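Local coordinates for protein FMN-dependent NADH:quinone oxidoreductase 1 (Bacillus anthracis, PDB 3U7I) that probably uses bound FMN and NADH to reduce electrophilic quinones and to split the azo bond of aromatic azo compounds into amines, at residues N5-I10 with T97-L102; K25-F30 with L145-S150; K35-N40 with A214-F219; K112-M117 with H167-A172; G152-D157 with R186-A191. One frame throughout, in Å; residues are numbered along the deposited sequence.

Contact 1 (N5-I10 with T97-L102); sequences NKTLII and TYVIVL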
# COMPACT_ATOMS: atom_id res chain seq x y z
N ASN C 5 25.59 11.10 10.36
CA ASN C 5 24.82 11.94 11.28
C ASN C 5 23.75 12.72 10.51
O ASN C 5 23.82 13.95 10.41
CB ASN C 5 25.74 12.92 12.00
CG ASN C 5 26.53 12.26 13.10
OD1 ASN C 5 25.98 11.55 13.93
ND2 ASN C 5 27.84 12.48 13.10
N LYS C 6 22.78 12.00 9.97
CA LYS C 6 21.85 12.56 9.02
C LYS C 6 20.45 12.06 9.30
O LYS C 6 20.25 10.87 9.50
CB LYS C 6 22.26 12.14 7.60
CG LYS C 6 21.35 12.74 6.52
CD LYS C 6 21.51 12.07 5.17
CE LYS C 6 22.90 12.29 4.59
NZ LYS C 6 22.90 11.99 3.12
N THR C 7 19.48 12.98 9.30
CA THR C 7 18.07 12.64 9.44
C THR C 7 17.40 12.77 8.09
O THR C 7 17.65 13.73 7.36
CB THR C 7 17.37 13.58 10.44
OG1 THR C 7 18.05 13.53 11.70
CG2 THR C 7 15.90 13.18 10.66
N LEU C 8 16.54 11.83 7.75
CA LEU C 8 15.84 11.90 6.48
C LEU C 8 14.34 11.99 6.68
O LEU C 8 13.73 11.13 7.33
CB LEU C 8 16.21 10.69 5.59
CG LEU C 8 15.49 10.51 4.24
CD1 LEU C 8 15.78 11.66 3.28
CD2 LEU C 8 15.84 9.16 3.61
N ILE C 9 13.74 13.05 6.14
CA ILE C 9 12.29 13.22 6.16
C ILE C 9 11.71 12.53 4.93
O ILE C 9 12.07 12.86 3.79
CB ILE C 9 11.87 14.72 6.14
CG1 ILE C 9 12.77 15.57 7.05
CG2 ILE C 9 10.37 14.86 6.48
CD1 ILE C 9 12.83 15.08 8.47
N ILE C 10 10.82 11.57 5.17
CA ILE C 10 10.06 10.93 4.10
C ILE C 10 8.61 11.41 4.18
O ILE C 10 7.82 10.93 5.00
CB ILE C 10 10.11 9.39 4.20
CG1 ILE C 10 11.56 8.90 4.20
CG2 ILE C 10 9.29 8.75 3.07
CD1 ILE C 10 11.77 7.61 4.97
N THR C 97 18.44 8.31 11.18
CA THR C 97 17.17 8.73 11.77
C THR C 97 16.17 9.01 10.64
O THR C 97 16.48 9.75 9.69
CB THR C 97 17.34 9.99 12.68
OG1 THR C 97 18.28 9.73 13.73
CG2 THR C 97 16.00 10.42 13.29
N TYR C 98 14.99 8.40 10.73
CA TYR C 98 13.98 8.53 9.68
C TYR C 98 12.72 9.14 10.25
O TYR C 98 12.31 8.80 11.36
CB TYR C 98 13.64 7.17 9.07
CG TYR C 98 14.84 6.43 8.51
CD1 TYR C 98 15.34 6.73 7.24
CD2 TYR C 98 15.46 5.42 9.24
CE1 TYR C 98 16.45 6.06 6.72
CE2 TYR C 98 16.56 4.74 8.74
CZ TYR C 98 17.05 5.07 7.47
OH TYR C 98 18.15 4.39 6.96
N VAL C 99 12.10 10.06 9.51
CA VAL C 99 10.79 10.58 9.90
C VAL C 99 9.78 10.43 8.76
O VAL C 99 9.93 11.06 7.71
CB VAL C 99 10.85 12.07 10.37
CG1 VAL C 99 9.46 12.55 10.82
CG2 VAL C 99 11.86 12.23 11.50
N ILE C 100 8.77 9.58 8.96
CA ILE C 100 7.72 9.39 7.97
C ILE C 100 6.46 10.20 8.32
O ILE C 100 5.92 10.08 9.42
CB ILE C 100 7.35 7.89 7.79
CG1 ILE C 100 8.53 7.12 7.19
CG2 ILE C 100 6.07 7.74 6.93
CD1 ILE C 100 8.29 5.64 6.97
N VAL C 101 6.02 11.02 7.37
CA VAL C 101 4.80 11.82 7.53
C VAL C 101 3.73 11.33 6.55
O VAL C 101 3.94 11.30 5.34
CB VAL C 101 5.09 13.33 7.31
CG1 VAL C 101 3.89 14.20 7.73
CG2 VAL C 101 6.37 13.75 8.05
N LEU C 102 2.57 10.95 7.07
CA LEU C 102 1.50 10.47 6.20
C LEU C 102 0.12 10.74 6.77
O LEU C 102 -0.06 10.75 7.99
CB LEU C 102 1.63 8.97 5.95
CG LEU C 102 1.29 8.04 7.12
CD1 LEU C 102 0.98 6.62 6.63
CD2 LEU C 102 2.43 8.05 8.14
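Strands 6-10 and 97-102 run parallel, their axes 4.7 Å apart at an angle of 15°, with Thr7, Leu8, Ile9 and Ile10 paired in order with Thr97, Tyr98, Val99 and Ile100. The ladder climbs from Leu8 N to Thr97 O at 2.8 Å, then from Val99 N to Leu8 O, from Ile10 N to Val99 O at 2.7 Å and from Val101 N to Ile10 O; all four are nearly straight at hydrogen. On one face Thr7 OG1 lies 3.7 Å from Thr97 CB, while both hydroxyls find partners elsewhere, Thr7 on Glu42 and Tyr34, Thr97 on Arg143. Farther along that face Ile9 lies beside Val99, pointing the same way, its CD1 4.1 Å from Val99 CB. The other face carries Leu8, Tyr98, Ile10 and Ile100. Here Ile10 keeps CG1 beside its backbone N (chi1 -57°), and CD1 rests 4.0 Å from Ile100 CG1 and 4.3 Å from Tyr98 CD1. These are adjacent inner strands of a flavodoxin-like sheet, 97-103 the middle of five, though strand 43-48 comes between them in the chain. Helix 22-37 covers the Ile9 and Val99 face through Phe27 and Phe30, Tyr116 of helix 111-120 meets Leu8 and Ile10 on the other, and strands 43-48 and 143-149 continue the sheet outward.

Contact 2 (K25-F30 with L145-S150); sequences KVFKHF and LVIQAS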
# COMPACT_ATOMS: atom_id res chain seq x y z
N LYS C 25 1.29 20.02 9.93
CA LYS C 25 1.42 20.88 11.10
C LYS C 25 2.21 20.20 12.20
O LYS C 25 3.12 20.80 12.78
CB LYS C 25 0.05 21.30 11.66
CG LYS C 25 -0.58 22.47 10.94
CD LYS C 25 -1.86 22.94 11.60
CE LYS C 25 -2.64 23.82 10.63
NZ LYS C 25 -3.41 24.92 11.29
N VAL C 26 1.85 18.96 12.51
CA VAL C 26 2.53 18.22 13.58
C VAL C 26 4.01 17.98 13.25
O VAL C 26 4.88 18.11 14.11
CB VAL C 26 1.82 16.88 13.87
CG1 VAL C 26 2.56 16.10 14.95
CG2 VAL C 26 0.37 17.14 14.28
N PHE C 27 4.29 17.65 11.99
CA PHE C 27 5.67 17.49 11.51
C PHE C 27 6.49 18.78 11.63
O PHE C 27 7.65 18.75 12.06
CB PHE C 27 5.69 17.00 10.06
CG PHE C 27 7.01 17.26 9.37
CD1 PHE C 27 8.16 16.62 9.81
CD2 PHE C 27 7.10 18.16 8.32
CE1 PHE C 27 9.38 16.86 9.20
CE2 PHE C 27 8.32 18.40 7.70
CZ PHE C 27 9.46 17.75 8.15
N LYS C 28 5.89 19.90 11.23
CA LYS C 28 6.60 21.18 11.30
C LYS C 28 6.90 21.57 12.75
O LYS C 28 7.95 22.14 13.05
CB LYS C 28 5.80 22.26 10.57
CG LYS C 28 5.74 22.08 9.06
CD LYS C 28 4.45 22.67 8.49
CE LYS C 28 4.73 23.68 7.38
NZ LYS C 28 5.55 24.83 7.89
N HIS C 29 5.98 21.24 13.64
CA HIS C 29 6.21 21.44 15.07
C HIS C 29 7.36 20.55 15.54
O HIS C 29 8.25 21.01 16.25
CB HIS C 29 4.94 21.13 15.86
CG HIS C 29 4.99 21.58 17.29
ND1 HIS C 29 4.81 22.90 17.66
CD2 HIS C 29 5.21 20.90 18.44
CE1 HIS C 29 4.92 23.00 18.98
NE2 HIS C 29 5.16 21.80 19.47
N PHE C 30 7.34 19.28 15.12
CA PHE C 30 8.45 18.37 15.40
C PHE C 30 9.79 18.94 14.91
O PHE C 30 10.77 18.97 15.65
CB PHE C 30 8.23 16.97 14.78
CG PHE C 30 9.47 16.12 14.77
CD1 PHE C 30 9.88 15.43 15.91
CD2 PHE C 30 10.26 16.02 13.62
CE1 PHE C 30 11.04 14.66 15.89
CE2 PHE C 30 11.42 15.26 13.61
CZ PHE C 30 11.81 14.57 14.75
N LEU C 145 10.63 7.47 13.31
CA LEU C 145 9.45 8.12 13.88
C LEU C 145 8.42 8.26 12.78
O LEU C 145 8.72 8.76 11.69
CB LEU C 145 9.80 9.50 14.44
CG LEU C 145 8.62 10.31 14.97
CD1 LEU C 145 8.09 9.73 16.29
CD2 LEU C 145 9.03 11.78 15.15
N VAL C 146 7.20 7.80 13.04
CA VAL C 146 6.12 7.95 12.08
C VAL C 146 5.11 8.97 12.61
O VAL C 146 4.68 8.88 13.76
CB VAL C 146 5.41 6.60 11.83
CG1 VAL C 146 4.20 6.80 10.91
CG2 VAL C 146 6.38 5.60 11.24
N ILE C 147 4.77 9.96 11.79
CA ILE C 147 3.76 10.95 12.15
C ILE C 147 2.51 10.70 11.30
O ILE C 147 2.50 11.00 10.10
CB ILE C 147 4.27 12.40 11.95
CG1 ILE C 147 5.40 12.71 12.94
CG2 ILE C 147 3.13 13.40 12.11
CD1 ILE C 147 6.10 14.03 12.69
N GLN C 148 1.46 10.20 11.92
CA GLN C 148 0.24 9.81 11.19
C GLN C 148 -1.01 10.55 11.65
O GLN C 148 -1.36 10.50 12.83
CB GLN C 148 0.01 8.29 11.32
CG GLN C 148 -1.29 7.76 10.69
CD GLN C 148 -1.44 6.25 10.86
OE1 GLN C 148 -0.98 5.47 10.02
NE2 GLN C 148 -2.07 5.84 11.96
N ALA C 149 -1.68 11.23 10.71
CA ALA C 149 -2.96 11.88 10.99
C ALA C 149 -4.06 11.00 10.45
O ALA C 149 -3.96 10.51 9.33
CB ALA C 149 -3.02 13.25 10.33
N SER C 150 -5.12 10.81 11.24
CA SER C 150 -6.22 9.94 10.84
C SER C 150 -7.55 10.47 11.31
O SER C 150 -7.64 11.12 12.36
CB SER C 150 -6.01 8.51 11.37
OG SER C 150 -5.96 8.46 12.79
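Ile147, in one of its two modelled conformers, sets CG1 beside its backbone N (chi1 -67°) and continues extended to CD1, which sends that methyl toward the helix, while Phe30, with CG opposite its own N, lays its ring over Leu145. The pairing belongs to the flavodoxin-like fold, an open alpha/beta sandwich in which helix 22-37 lies on one face of the parallel sheet. The helix axis passes 9.1 Å from that of strand 145-149 and is turned 147° to it, so it runs against the strand direction. No hydrogen bond joins the two segments, and every touching residue is buried. In this conformer Ile147 is the hub, since its two branches reach different parts of the helical turn. CG2 crosses Val26 at a slant, 4.0 Å from Val26 CG1; CD1 fits close to the backbone, 3.7 Å from Phe27 CA, near the edge of the Phe27 ring and also next to Phe30 CB. The Phe27 ring itself leads away from strand 145-149 to meet Ile9 and Val101. On the flanks, Val26 and Phe30 reach helix 195-214 through Val206, and Phe30 also meets the ring of Tyr34. Val26 neighbours Val22, so the apolar layer begins next to the predicted FMN site. At its other end Leu145 meets Phe30 from the opposite direction: its CD2 stands over one ring face, 3.9 Å from the Phe30 ring centroid and 25° off the normal, displaced toward the rim atom CE1.

Contact 3 (K35-N40 with A214-F219); sequences KELISN and ANKYIF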
# COMPACT_ATOMS: atom_id res chain seq x y z
N LYS C 35 15.23 20.68 15.56
CA LYS C 35 16.33 21.55 15.15
C LYS C 35 17.00 22.29 16.32
O LYS C 35 18.17 22.65 16.24
CB LYS C 35 15.88 22.53 14.07
CG LYS C 35 15.72 21.92 12.68
CD LYS C 35 15.49 23.01 11.64
CE LYS C 35 14.99 22.45 10.31
NZ LYS C 35 16.06 22.08 9.34
N GLU C 36 16.26 22.50 17.41
CA GLU C 36 16.80 23.16 18.60
C GLU C 36 17.71 22.26 19.41
O GLU C 36 18.58 22.74 20.14
CB GLU C 36 15.67 23.58 19.54
CG GLU C 36 14.83 24.75 19.09
CD GLU C 36 13.64 24.97 19.99
OE1 GLU C 36 13.70 24.56 21.18
OE2 GLU C 36 12.63 25.54 19.52
N LEU C 37 17.50 20.95 19.30
CA LEU C 37 18.18 19.99 20.17
C LEU C 37 19.33 19.22 19.51
O LEU C 37 20.26 18.79 20.19
CB LEU C 37 17.16 19.02 20.78
CG LEU C 37 16.04 19.63 21.61
CD1 LEU C 37 14.98 18.58 21.90
CD2 LEU C 37 16.57 20.25 22.90
N ILE C 38 19.28 19.06 18.18
CA ILE C 38 20.31 18.29 17.47
C ILE C 38 21.69 18.93 17.60
O ILE C 38 21.82 20.16 17.66
CB ILE C 38 19.97 18.05 15.95
CG1 ILE C 38 19.82 19.36 15.18
CG2 ILE C 38 18.72 17.19 15.79
CD1 ILE C 38 19.39 19.14 13.75
N SER C 39 22.72 18.09 17.66
CA SER C 39 24.10 18.55 17.67
C SER C 39 24.44 19.17 16.31
O SER C 39 23.75 18.95 15.32
CB SER C 39 25.05 17.39 17.98
OG SER C 39 24.86 16.93 19.30
N ASN C 40 25.51 19.96 16.28
CA ASN C 40 25.89 20.67 15.06
C ASN C 40 26.38 19.74 13.94
O ASN C 40 26.50 20.15 12.79
CB ASN C 40 26.93 21.77 15.37
CG ASN C 40 28.19 21.22 16.03
OD1 ASN C 40 28.13 20.31 16.87
ND2 ASN C 40 29.34 21.78 15.67
N ALA C 214 17.09 13.44 19.80
CA ALA C 214 18.27 14.31 19.92
C ALA C 214 19.05 13.96 21.18
O ALA C 214 20.18 14.42 21.36
CB ALA C 214 17.85 15.76 19.95
N ASN C 215 18.44 13.15 22.03
CA ASN C 215 19.05 12.72 23.28
C ASN C 215 19.31 13.88 24.24
O ASN C 215 20.31 13.88 24.97
CB ASN C 215 20.34 11.94 23.01
CG ASN C 215 20.79 11.14 24.21
OD1 ASN C 215 19.98 10.79 25.08
ND2 ASN C 215 22.08 10.84 24.28
N LYS C 216 18.40 14.85 24.22
CA LYS C 216 18.48 16.01 25.11
C LYS C 216 17.24 16.06 26.02
O LYS C 216 16.20 15.47 25.71
CB LYS C 216 18.56 17.31 24.30
CG LYS C 216 19.71 17.39 23.31
CD LYS C 216 21.00 17.86 23.96
CE LYS C 216 22.13 17.96 22.94
NZ LYS C 216 21.88 18.96 21.86
N TYR C 217 17.37 16.77 27.14
CA TYR C 217 16.22 17.03 27.98
C TYR C 217 16.10 18.54 28.12
O TYR C 217 17.06 19.22 28.46
CB TYR C 217 16.40 16.36 29.36
CG TYR C 217 15.12 16.32 30.17
CD1 TYR C 217 14.31 15.19 30.18
CD2 TYR C 217 14.72 17.42 30.93
CE1 TYR C 217 13.14 15.16 30.91
CE2 TYR C 217 13.54 17.40 31.66
CZ TYR C 217 12.76 16.26 31.65
OH TYR C 217 11.60 16.23 32.38
N ILE C 218 14.92 19.07 27.83
CA ILE C 218 14.70 20.50 27.96
C ILE C 218 13.74 20.79 29.12
O ILE C 218 12.77 20.07 29.33
CB ILE C 218 14.22 21.12 26.61
CG1 ILE C 218 14.29 22.64 26.65
CG2 ILE C 218 12.83 20.63 26.24
CD1 ILE C 218 14.29 23.26 25.28
N PHE C 219 14.03 21.84 29.89
CA PHE C 219 13.30 22.15 31.11
C PHE C 219 13.18 23.66 31.34
O PHE C 219 14.15 24.41 31.15
CB PHE C 219 13.97 21.47 32.32
CG PHE C 219 13.68 22.12 33.66
CD1 PHE C 219 12.50 21.86 34.34
CD2 PHE C 219 14.61 22.96 34.26
CE1 PHE C 219 12.25 22.44 35.58
CE2 PHE C 219 14.36 23.55 35.50
CZ PHE C 219 13.18 23.29 36.16
O HOH W 1 20.98 22.04 21.61
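Leu37 faces both Ala214 and Lys216, and its close side is against the alanine: Leu37 CB and Ala214 CB are only 3.4 Å apart, tighter than usual for two carbons. Ala214 ends helix 195-214, and Asn215, with positive phi, closes it in a Schellman motif. The reversal brings Lys216 back across the end of helix 22-37, where Leu37 and Lys216 run alongside one another head to tail. Leu37 CD2 lies 3.8 Å from Lys216 CB, while the lysine chain, bent at chi2 (-85°) and chi4 (63°), curls over the leucine carbonyl and places CE 3.4 Å from Leu37 O. The modelled separation of Lys216 NZ and Leu37 O, 2.3 Å, is too short for an ordinary hydrogen bond and is doubtful in detail. The outer side is looser. Ile218 CD1 reaches Leu37 CD2 only at 4.5 Å and Glu36 OE1 at 4.3 Å; Ile218 and Glu36 are exposed, whereas Leu37 is buried. A water donates to Glu36 O and accepts a weak bond from Lys216 NZ. Beyond the contact, Ile38 turns to Ile44 of strand 43-48. Far from the flavin site, the contact joins the C-terminal ends of the first and last long helices. Its chemistry is a small apolar contact beside a lysine whose ammonium, if placed correctly, would probably suit the carbonyl oxygens of Leu37 and, through water, Glu36 at the helix end.

Contact 4 (K112-M117 with H167-A172); sequences KLKDYM and HKYLKA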
# COMPACT_ATOMS: atom_id res chain seq x y z
N LYS C 112 2.25 6.09 -3.00
CA LYS C 112 3.63 6.52 -3.26
C LYS C 112 4.60 6.06 -2.16
O LYS C 112 5.79 5.92 -2.42
CB LYS C 112 3.74 8.03 -3.53
CG LYS C 112 3.09 8.50 -4.83
CD LYS C 112 3.55 7.71 -6.07
CE LYS C 112 5.05 7.88 -6.36
NZ LYS C 112 5.46 7.22 -7.66
N LEU C 113 4.10 5.80 -0.95
CA LEU C 113 4.95 5.23 0.10
C LEU C 113 5.28 3.75 -0.20
O LEU C 113 6.37 3.27 0.11
CB LEU C 113 4.33 5.39 1.49
CG LEU C 113 5.19 4.98 2.69
CD1 LEU C 113 6.58 5.61 2.60
CD2 LEU C 113 4.52 5.36 4.01
N LYS C 114 4.33 3.05 -0.81
CA LYS C 114 4.62 1.71 -1.33
C LYS C 114 5.71 1.77 -2.40
O LYS C 114 6.65 0.98 -2.36
CB LYS C 114 3.36 1.03 -1.88
CG LYS C 114 3.60 -0.41 -2.37
CD LYS C 114 4.44 -1.21 -1.36
CE LYS C 114 4.43 -2.73 -1.64
NZ LYS C 114 4.86 -3.11 -3.01
N ASP C 115 5.60 2.70 -3.35
CA ASP C 115 6.64 2.88 -4.36
C ASP C 115 7.98 3.16 -3.70
O ASP C 115 9.02 2.67 -4.15
CB ASP C 115 6.32 4.05 -5.30
CG ASP C 115 5.20 3.74 -6.25
OD1 ASP C 115 4.91 2.54 -6.47
OD2 ASP C 115 4.61 4.70 -6.79
N TYR C 116 7.97 3.97 -2.64
CA TYR C 116 9.20 4.28 -1.93
C TYR C 116 9.77 3.01 -1.28
O TYR C 116 10.98 2.77 -1.35
CB TYR C 116 8.99 5.38 -0.89
CG TYR C 116 10.27 5.82 -0.20
CD1 TYR C 116 11.15 6.70 -0.82
CD2 TYR C 116 10.60 5.34 1.06
CE1 TYR C 116 12.34 7.11 -0.18
CE2 TYR C 116 11.78 5.73 1.71
CZ TYR C 116 12.63 6.61 1.09
OH TYR C 116 13.80 6.98 1.74
N MSE C 117 8.91 2.20 -0.68
CA MSE C 117 9.37 0.94 -0.10
C MSE C 117 10.01 0.10 -1.19
O MSE C 117 11.00 -0.59 -0.95
CB MSE C 117 8.23 0.16 0.58
CG MSE C 117 7.54 0.89 1.74
SE MSE C 117 8.76 1.40 3.16
CE MSE C 117 9.47 -0.38 3.57
N HIS C 167 0.48 1.44 9.94
CA HIS C 167 1.37 1.22 11.08
C HIS C 167 1.93 -0.20 11.14
O HIS C 167 3.14 -0.39 11.28
CB HIS C 167 0.66 1.56 12.40
CG HIS C 167 1.32 1.00 13.61
ND1 HIS C 167 2.57 1.39 14.04
CD2 HIS C 167 0.91 0.06 14.50
CE1 HIS C 167 2.89 0.73 15.14
NE2 HIS C 167 1.90 -0.09 15.43
N LYS C 168 1.06 -1.20 11.03
CA LYS C 168 1.49 -2.59 11.11
C LYS C 168 2.57 -2.89 10.06
O LYS C 168 3.61 -3.47 10.38
CB LYS C 168 0.28 -3.53 10.95
CG LYS C 168 -0.63 -3.51 12.16
CD LYS C 168 -1.78 -4.49 12.02
CE LYS C 168 -2.48 -4.70 13.36
NZ LYS C 168 -3.43 -5.84 13.28
N TYR C 169 2.32 -2.47 8.83
CA TYR C 169 3.26 -2.70 7.75
C TYR C 169 4.58 -1.96 7.98
O TYR C 169 5.65 -2.57 7.93
CB TYR C 169 2.65 -2.28 6.42
CG TYR C 169 3.57 -2.41 5.24
CD1 TYR C 169 3.83 -3.65 4.68
CD2 TYR C 169 4.18 -1.30 4.68
CE1 TYR C 169 4.67 -3.79 3.60
CE2 TYR C 169 5.02 -1.42 3.59
CZ TYR C 169 5.27 -2.66 3.05
OH TYR C 169 6.10 -2.79 1.95
N LEU C 170 4.51 -0.66 8.25
CA LEU C 170 5.75 0.10 8.44
C LEU C 170 6.63 -0.43 9.58
O LEU C 170 7.83 -0.61 9.39
CB LEU C 170 5.47 1.60 8.61
CG LEU C 170 4.91 2.30 7.37
CD1 LEU C 170 4.48 3.72 7.69
CD2 LEU C 170 5.95 2.29 6.25
N LYS C 171 6.04 -0.67 10.75
CA LYS C 171 6.79 -1.23 11.88
C LYS C 171 7.46 -2.56 11.49
O LYS C 171 8.65 -2.78 11.75
CB LYS C 171 5.88 -1.46 13.08
CG LYS C 171 6.64 -1.79 14.37
CD LYS C 171 5.70 -2.11 15.50
CE LYS C 171 6.47 -2.24 16.80
NZ LYS C 171 5.59 -2.80 17.86
N ALA C 172 6.67 -3.43 10.86
CA ALA C 172 7.13 -4.76 10.43
C ALA C 172 8.32 -4.69 9.47
O ALA C 172 9.35 -5.35 9.69
CB ALA C 172 5.98 -5.56 9.80
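Lys114 NZ is held by two oxygens, in a salt bridge with Asp118 OD1 and a hydrogen bond to the backbone O of His105 of the second subunit, while its aliphatic chain crosses Tyr169 at about a right angle, CE 4.0 Å from Tyr169 OH. Across the two segments the hydroxyl makes van der Waals contacts, lying also 3.9 Å from Met117 CB; its hydrogen-bond partner is the backbone O of Asn106 in the second subunit. Met117, deposited as selenomethionine, comes toward Tyr169 from the opposite direction and sets CG at the ring edge, in its plane, 3.9 Å from Tyr169 CE2. Bends at chi2 (-57°) and chi3 (-58°) fold the rest of its chain back, and SE passes 4.3 Å from Leu170 CD2. Closer to the sheet, Leu113 and Leu170 meet tip to tip, Leu113 CD2 lying 4.0 Å from Leu170 CD1. The helix axes are 12.7 Å apart, at 16° and nearly parallel, so long side chains bridge the gap without backbone contact. On the far side of helix 111-120, Lys112 NZ and Asp115 OD2 form a salt bridge of 2.8 Å. Both helices lie on the sheet face opposite helix 22-37: Leu113 and Leu170 rest on Ile100 of strand 97-103, Tyr116 touches strand 6-11, His167 leads to strand 181-187, and the second subunit of the homodimer packs against both.

Contact 5 (G152-D157 with R186-A191); sequences GIYTND and RAQGTA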
# COMPACT_ATOMS: atom_id res chain seq x y z
N GLY C 152 -10.17 8.47 12.13
CA GLY C 152 -10.63 7.62 13.21
C GLY C 152 -9.62 7.48 14.34
O GLY C 152 -8.53 8.05 14.29
N ILE C 153 -10.01 6.74 15.38
CA ILE C 153 -9.14 6.49 16.53
C ILE C 153 -8.70 5.02 16.54
O ILE C 153 -9.53 4.12 16.36
CB ILE C 153 -9.83 6.89 17.84
CG1 ILE C 153 -9.85 8.41 17.97
CG2 ILE C 153 -9.13 6.27 19.04
CD1 ILE C 153 -10.72 8.93 19.08
N TYR C 154 -7.41 4.80 16.76
CA TYR C 154 -6.79 3.48 16.54
C TYR C 154 -6.22 2.84 17.81
O TYR C 154 -5.67 1.74 17.77
CB TYR C 154 -5.72 3.58 15.44
CG TYR C 154 -6.37 3.81 14.10
CD1 TYR C 154 -6.71 2.73 13.28
CD2 TYR C 154 -6.69 5.09 13.67
CE1 TYR C 154 -7.34 2.94 12.06
CE2 TYR C 154 -7.32 5.30 12.46
CZ TYR C 154 -7.64 4.23 11.66
OH TYR C 154 -8.26 4.44 10.45
N THR C 155 -6.38 3.52 18.93
CA THR C 155 -5.78 3.07 20.18
C THR C 155 -6.80 2.48 21.17
O THR C 155 -6.52 2.39 22.37
CB THR C 155 -5.00 4.22 20.83
OG1 THR C 155 -5.79 5.42 20.75
CG2 THR C 155 -3.69 4.43 20.10
N ASN C 156 -7.96 2.07 20.67
CA ASN C 156 -9.01 1.48 21.50
C ASN C 156 -9.01 -0.06 21.50
O ASN C 156 -9.92 -0.69 22.06
CB ASN C 156 -10.40 1.98 21.08
CG ASN C 156 -10.53 3.49 21.16
OD1 ASN C 156 -10.01 4.13 22.08
ND2 ASN C 156 -11.24 4.07 20.20
N ASP C 157 -7.99 -0.65 20.87
CA ASP C 157 -7.87 -2.11 20.73
C ASP C 157 -9.18 -2.74 20.27
O ASP C 157 -9.70 -3.67 20.89
CB ASP C 157 -7.37 -2.75 22.03
CG ASP C 157 -5.96 -2.30 22.41
OD1 ASP C 157 -5.09 -2.19 21.51
OD2 ASP C 157 -5.71 -2.04 23.61
N ARG C 186 0.28 9.34 16.76
CA ARG C 186 -1.02 9.31 16.11
C ARG C 186 -1.82 10.58 16.38
O ARG C 186 -2.41 10.74 17.46
CB ARG C 186 -1.83 8.09 16.56
CG ARG C 186 -1.22 6.75 16.17
CD ARG C 186 -2.16 5.60 16.53
NE ARG C 186 -1.59 4.31 16.16
CZ ARG C 186 -0.65 3.68 16.86
NH1 ARG C 186 -0.16 4.23 17.96
NH2 ARG C 186 -0.19 2.51 16.45
N ALA C 187 -1.83 11.49 15.41
CA ALA C 187 -2.71 12.65 15.48
C ALA C 187 -4.08 12.17 15.01
O ALA C 187 -4.54 12.52 13.92
CB ALA C 187 -2.20 13.75 14.59
N GLN C 188 -4.71 11.35 15.84
CA GLN C 188 -5.91 10.61 15.46
C GLN C 188 -7.20 11.30 15.90
O GLN C 188 -7.18 12.19 16.76
CB GLN C 188 -5.86 9.21 16.06
CG GLN C 188 -5.65 9.22 17.57
CD GLN C 188 -5.55 7.82 18.16
OE1 GLN C 188 -5.55 6.83 17.42
NE2 GLN C 188 -5.48 7.73 19.48
N GLY C 189 -8.31 10.87 15.32
CA GLY C 189 -9.62 11.39 15.67
C GLY C 189 -9.90 12.78 15.14
O GLY C 189 -10.62 13.54 15.78
N THR C 190 -9.34 13.12 13.98
CA THR C 190 -9.59 14.44 13.39
C THR C 190 -11.05 14.60 12.91
O THR C 190 -11.50 15.72 12.61
CB THR C 190 -8.60 14.78 12.23
OG1 THR C 190 -8.87 13.94 11.09
CG2 THR C 190 -7.15 14.60 12.69
N ALA C 191 -11.79 13.50 12.85
CA ALA C 191 -13.18 13.55 12.40
C ALA C 191 -14.15 13.62 13.56
O ALA C 191 -15.32 13.96 13.37
CB ALA C 191 -13.49 12.36 11.51
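Gln188 reaches across to residues 152-155, and its CB and both amide atoms find partners. CB sits 3.4 Å from Gly152 O. With CG placed between the backbone N and the carbonyl carbon (chi1 55°), the chain then runs extended to its amide, crossing Ile153 at about a right angle. OE1 accepts the backbone N-H of Tyr154 at 2.8 Å from Tyr154 N, the bond straight at hydrogen but with the donor 42° above the carbonyl plane; it also lies at the edge of the Tyr154 ring. NE2 gives a hydrogen to Thr155 OG1, 2.7 Å away and close to the amide plane. One residue later Gly189 N binds Gly152 O at 3.0 Å, from above the carbonyl plane, and Ile153 CG1 packs 3.8 Å from Gly189 CA, a glycine with positive phi. Beside the amide, Arg186 runs extended past Thr155, its CD 4.1 Å from Thr155 CG2, toward a salt bridge with Glu164. The two loops follow the C-terminal ends of the neighbouring strands 143-149 and 181-187, the end of a flavodoxin-like sheet where the cofactor binds, and Ala187 and Thr190 touch Val22 of the predicted FMN site. Two bonds indicate the flip of one amide: the Tyr154 N-H can only donate, so oxygen faces it and nitrogen the threonine, adding side-chain bonds to backbone bonds that continue past the strand ends.

Overall arrangement
Contacts 1, 2 and 4 form the buried interior, whereas contact 3 is at the surface and contact 5 is partly buried at the sheet's edge. Contact 1 is the sheet itself, held by backbone bonds; contacts 2 and 4 join its two opposite faces to helices through apolar side chains, and contact 4 alone adds the second subunit. Ile100, bonding to Leu145 and Ile147, links contacts 1 and 2; the next ladder, between 143-149 and 181-187, joins contacts 2 and 5. Contacts 2 and 3 use helix 22-37, in its first half and at its C-terminal end. Between their own segments contacts 2 and 4 have no hydrogen bonds, whereas contact 5 uses a glutamine amide and contact 3 a lysine and a water.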